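Local coordinates for phosphonopyruvate hydrolase (Variovorax sp., PDB 2HJP), which hydrolyses phosphonopyruvate to pyruvate and phosphate, cleaving its carbon–phosphorus bond with the help of a divalent metal ion, at residues L16-N24 with F36-L46. Numbering follows the deposited sequence.
Sequences LFTAMAAHN and FGGIWGSGFEL. With NA (sodium ion), chain D; PPR (phosphonopyruvate), chain G.
M20 folds over one face of the F36 ring: its CB sits 3.9 Å from the ring centroid, and bends at chi2 and chi3 bring CE back to F36 CZ at 3.5 Å, with the sulfur farther off above the same face in a Met-aromatic contact. A flexible, polarisable thioether suits this place, since it can follow the flat ring, while T18 meets the ring at its edge. Were F36 an alanine, the M20 methyl would probably lose the ring it lies against and be left looser over a gap. G37 and G38 are suited to their places because the F17 ring swings across, with CG anti to the backbone N (chi1 -176°): a CB on G38 would run into F17 CZ, and one on G37 into the same ring and T18 O; F17 CZ is 3.2 Å from G37 O. Past this end, strands 17-21 and 38-41 pair in parallel as the first two strands of the TIM barrel, linked through helix 25-34, and W40 N donates to M20 O. W40 carries the pairing into the active site: its indole NE1 bonds phosphonopyruvate O1 at 2.9 Å. S42 OG donates to that same oxygen and also accepts from E45 N, capping helix 43-49. Beyond the strands, H23 ND1 donates to E45 OE1 (2.7 Å), which lies near the imidazole plane; I239 N binds E45 OE2, so both carboxylate oxygens are held in this buried setting.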
loop_
_atom_site.group_PDB
_atom_site.type_symbol
_atom_site.label_atom_id
_atom_site.label_comp_id
_atom_site.label_asym_id
_atom_site.label_seq_id
_atom_site.Cartn_x
_atom_site.Cartn_y
_atom_site.Cartn_z
ATOM N N LEU A 16 -18.611 -28.250 15.349
ATOM C CA LEU A 16 -17.252 -28.183 14.795
ATOM C C LEU A 16 -17.293 -27.131 13.671
ATOM O O LEU A 16 -18.084 -27.267 12.702
ATOM C CB LEU A 16 -16.871 -29.529 14.191
ATOM C CG LEU A 16 -15.551 -29.663 13.449
ATOM C CD1 LEU A 16 -14.420 -29.114 14.307
ATOM C CD2 LEU A 16 -15.345 -31.190 13.125
ATOM N N PHE A 17 -16.417 -26.131 13.761
ATOM C CA PHE A 17 -16.352 -25.007 12.800
ATOM C C PHE A 17 -15.240 -25.271 11.762
ATOM O O PHE A 17 -14.084 -25.633 12.139
ATOM C CB PHE A 17 -16.015 -23.745 13.588
ATOM C CG PHE A 17 -16.005 -22.484 12.799
ATOM C CD1 PHE A 17 -17.183 -21.811 12.546
ATOM C CD2 PHE A 17 -14.802 -21.956 12.345
ATOM C CE1 PHE A 17 -17.199 -20.601 11.835
ATOM C CE2 PHE A 17 -14.760 -20.754 11.640
ATOM C CZ PHE A 17 -15.984 -20.053 11.375
ATOM N N THR A 18 -15.567 -25.127 10.481
ATOM C CA THR A 18 -14.564 -25.344 9.437
ATOM C C THR A 18 -14.130 -24.021 8.811
ATOM O O THR A 18 -14.955 -23.111 8.580
ATOM C CB THR A 18 -15.097 -26.250 8.310
ATOM O OG1 THR A 18 -16.191 -25.604 7.682
ATOM C CG2 THR A 18 -15.620 -27.583 8.889
ATOM N N ALA A 19 -12.837 -23.905 8.588
ATOM C CA ALA A 19 -12.336 -22.672 7.967
ATOM C C ALA A 19 -11.387 -23.135 6.826
ATOM O O ALA A 19 -10.544 -24.001 7.025
ATOM C CB ALA A 19 -11.530 -21.822 8.974
ATOM N N MET A 20 -11.535 -22.520 5.674
ATOM C CA MET A 20 -10.713 -22.826 4.460
ATOM C C MET A 20 -9.762 -21.682 4.083
ATOM O O MET A 20 -10.111 -20.460 4.087
ATOM C CB MET A 20 -11.654 -23.084 3.264
ATOM C CG MET A 20 -10.941 -23.240 1.883
ATOM S SD MET A 20 -9.699 -24.552 1.924
ATOM C CE MET A 20 -10.775 -26.044 1.906
ATOM N N ALA A 21 -8.556 -22.093 3.731
ATOM C CA ALA A 21 -7.559 -21.148 3.291
ATOM C C ALA A 21 -8.027 -20.345 2.053
ATOM O O ALA A 21 -8.764 -20.855 1.187
ATOM C CB ALA A 21 -6.280 -21.929 2.904
ATOM N N ALA A 22 -7.561 -19.102 1.953
ATOM C CA ALA A 22 -7.829 -18.284 0.800
ATOM C C ALA A 22 -6.635 -17.363 0.600
ATOM O O ALA A 22 -6.122 -16.817 1.578
ATOM C CB ALA A 22 -9.112 -17.433 0.956
ATOM N N HIS A 23 -6.186 -17.205 -0.652
ATOM C CA HIS A 23 -5.048 -16.291 -0.943
ATOM C C HIS A 23 -5.549 -14.967 -1.600
ATOM O O HIS A 23 -4.751 -14.055 -1.920
ATOM C CB HIS A 23 -3.970 -16.997 -1.808
ATOM C CG HIS A 23 -4.514 -17.763 -2.977
ATOM N ND1 HIS A 23 -5.003 -19.061 -2.869
ATOM C CD2 HIS A 23 -4.594 -17.441 -4.287
ATOM C CE1 HIS A 23 -5.359 -19.491 -4.071
ATOM N NE2 HIS A 23 -5.127 -18.523 -4.943
ATOM N N ASN A 24 -6.854 -14.869 -1.867
ATOM C CA ASN A 24 -7.439 -13.623 -2.383
ATOM C C ASN A 24 -8.933 -13.611 -2.084
ATOM O O ASN A 24 -9.435 -14.614 -1.628
ATOM C CB ASN A 24 -7.168 -13.395 -3.880
ATOM C CG ASN A 24 -7.655 -14.484 -4.721
ATOM O OD1 ASN A 24 -8.748 -14.902 -4.574
ATOM N ND2 ASN A 24 -6.829 -14.935 -5.664
ATOM N N PHE A 36 -18.111 -23.399 3.751
ATOM C CA PHE A 36 -17.244 -23.482 4.925
ATOM C C PHE A 36 -17.714 -22.445 5.933
ATOM O O PHE A 36 -18.337 -21.447 5.573
ATOM C CB PHE A 36 -15.761 -23.259 4.543
ATOM C CG PHE A 36 -15.177 -24.400 3.804
ATOM C CD1 PHE A 36 -14.743 -25.541 4.497
ATOM C CD2 PHE A 36 -15.120 -24.368 2.414
ATOM C CE1 PHE A 36 -14.248 -26.634 3.830
ATOM C CE2 PHE A 36 -14.625 -25.477 1.691
ATOM C CZ PHE A 36 -14.176 -26.631 2.409
ATOM N N GLY A 37 -17.413 -22.698 7.203
ATOM C CA GLY A 37 -17.792 -21.834 8.304
ATOM C C GLY A 37 -17.041 -20.513 8.316
ATOM O O GLY A 37 -17.612 -19.472 8.639
ATOM N N GLY A 38 -15.758 -20.551 7.987
ATOM C CA GLY A 38 -15.007 -19.313 7.984
ATOM C C GLY A 38 -13.830 -19.396 6.992
ATOM O O GLY A 38 -13.597 -20.463 6.367
ATOM N N ILE A 39 -13.134 -18.281 6.829
ATOM C CA ILE A 39 -11.981 -18.177 5.961
ATOM C C ILE A 39 -10.691 -18.185 6.809
ATOM O O ILE A 39 -10.664 -17.590 7.895
ATOM C CB ILE A 39 -12.039 -16.832 5.138
ATOM C CG1 ILE A 39 -13.361 -16.752 4.344
ATOM C CG2 ILE A 39 -10.786 -16.701 4.229
ATOM C CD1 ILE A 39 -13.591 -17.836 3.267
ATOM N N TRP A 40 -9.653 -18.885 6.331
ATOM C CA TRP A 40 -8.353 -18.924 7.004
ATOM C C TRP A 40 -7.441 -18.010 6.147
ATOM O O TRP A 40 -7.122 -18.338 4.973
ATOM C CB TRP A 40 -7.833 -20.380 7.037
ATOM C CG TRP A 40 -6.389 -20.576 7.363
ATOM C CD1 TRP A 40 -5.497 -21.341 6.669
ATOM C CD2 TRP A 40 -5.665 -20.069 8.503
ATOM N NE1 TRP A 40 -4.266 -21.347 7.299
ATOM C CE2 TRP A 40 -4.341 -20.572 8.416
ATOM C CE3 TRP A 40 -6.011 -19.243 9.586
ATOM C CZ2 TRP A 40 -3.359 -20.279 9.379
ATOM C CZ3 TRP A 40 -5.052 -18.943 10.547
ATOM C CH2 TRP A 40 -3.728 -19.457 10.439
ATOM N N GLY A 41 -7.037 -16.878 6.725
ATOM C CA GLY A 41 -6.184 -15.924 6.009
ATOM C C GLY A 41 -4.737 -16.341 6.172
ATOM O O GLY A 41 -3.925 -15.703 6.791
ATOM N N SER A 42 -4.455 -17.469 5.567
ATOM C CA SER A 42 -3.185 -18.158 5.567
ATOM C C SER A 42 -1.921 -17.367 5.140
ATOM O O SER A 42 -1.886 -16.837 4.055
ATOM C CB SER A 42 -3.322 -19.366 4.608
ATOM O OG SER A 42 -2.057 -20.023 4.525
ATOM N N GLY A 43 -0.895 -17.311 5.984
ATOM C CA GLY A 43 0.356 -16.653 5.570
ATOM C C GLY A 43 1.098 -17.524 4.530
ATOM O O GLY A 43 1.780 -17.029 3.657
ATOM N N PHE A 44 0.934 -18.846 4.603
ATOM C CA PHE A 44 1.597 -19.738 3.679
ATOM C C PHE A 44 0.992 -19.501 2.277
ATOM O O PHE A 44 1.720 -19.345 1.251
ATOM C CB PHE A 44 1.348 -21.215 4.108
ATOM C CG PHE A 44 1.934 -22.214 3.125
ATOM C CD1 PHE A 44 3.287 -22.516 3.165
ATOM C CD2 PHE A 44 1.144 -22.762 2.122
ATOM C CE1 PHE A 44 3.856 -23.377 2.180
ATOM C CE2 PHE A 44 1.684 -23.598 1.168
ATOM C CZ PHE A 44 3.072 -23.905 1.207
ATOM N N GLU A 45 -0.337 -19.492 2.224
ATOM C CA GLU A 45 -1.007 -19.245 0.935
ATOM C C GLU A 45 -0.695 -17.878 0.344
ATOM O O GLU A 45 -0.412 -17.788 -0.844
ATOM C CB GLU A 45 -2.506 -19.362 1.034
ATOM C CG GLU A 45 -2.970 -20.838 1.126
ATOM C CD GLU A 45 -4.115 -21.139 0.182
ATOM O OE1 GLU A 45 -4.656 -20.154 -0.396
ATOM O OE2 GLU A 45 -4.472 -22.328 0.032
ATOM N N LEU A 46 -0.734 -16.808 1.149
ATOM C CA LEU A 46 -0.466 -15.514 0.549
ATOM C C LEU A 46 1.025 -15.437 0.123
ATOM O O LEU A 46 1.329 -14.958 -0.968
ATOM C CB LEU A 46 -0.803 -14.398 1.540
ATOM C CG LEU A 46 -0.683 -13.014 0.985
ATOM C CD1 LEU A 46 -1.607 -12.838 -0.188
ATOM C CD2 LEU A 46 -1.002 -12.036 2.080
HETATM NA NA NA D . -2.694 -13.401 -3.565
HETATM C C1 PPR G . -0.540 -21.168 7.251
HETATM O O1 PPR G . -1.498 -21.667 6.529
HETATM O "O2'" PPR G . 0.091 -20.185 6.970
HETATM C C2 PPR G . -0.275 -21.920 8.521
HETATM C C3 PPR G . -0.400 -23.260 8.753
HETATM O O2 PPR G . 0.147 -21.131 9.510
HETATM P P PPR G . 1.168 -24.088 8.201
HETATM O O1P PPR G . 2.257 -23.497 9.140
HETATM O O2P PPR G . 1.352 -23.714 6.706
HETATM O O3P PPR G . 0.958 -25.501 8.483
HETATM O O HOH W 1 -4.089 -15.253 3.066
#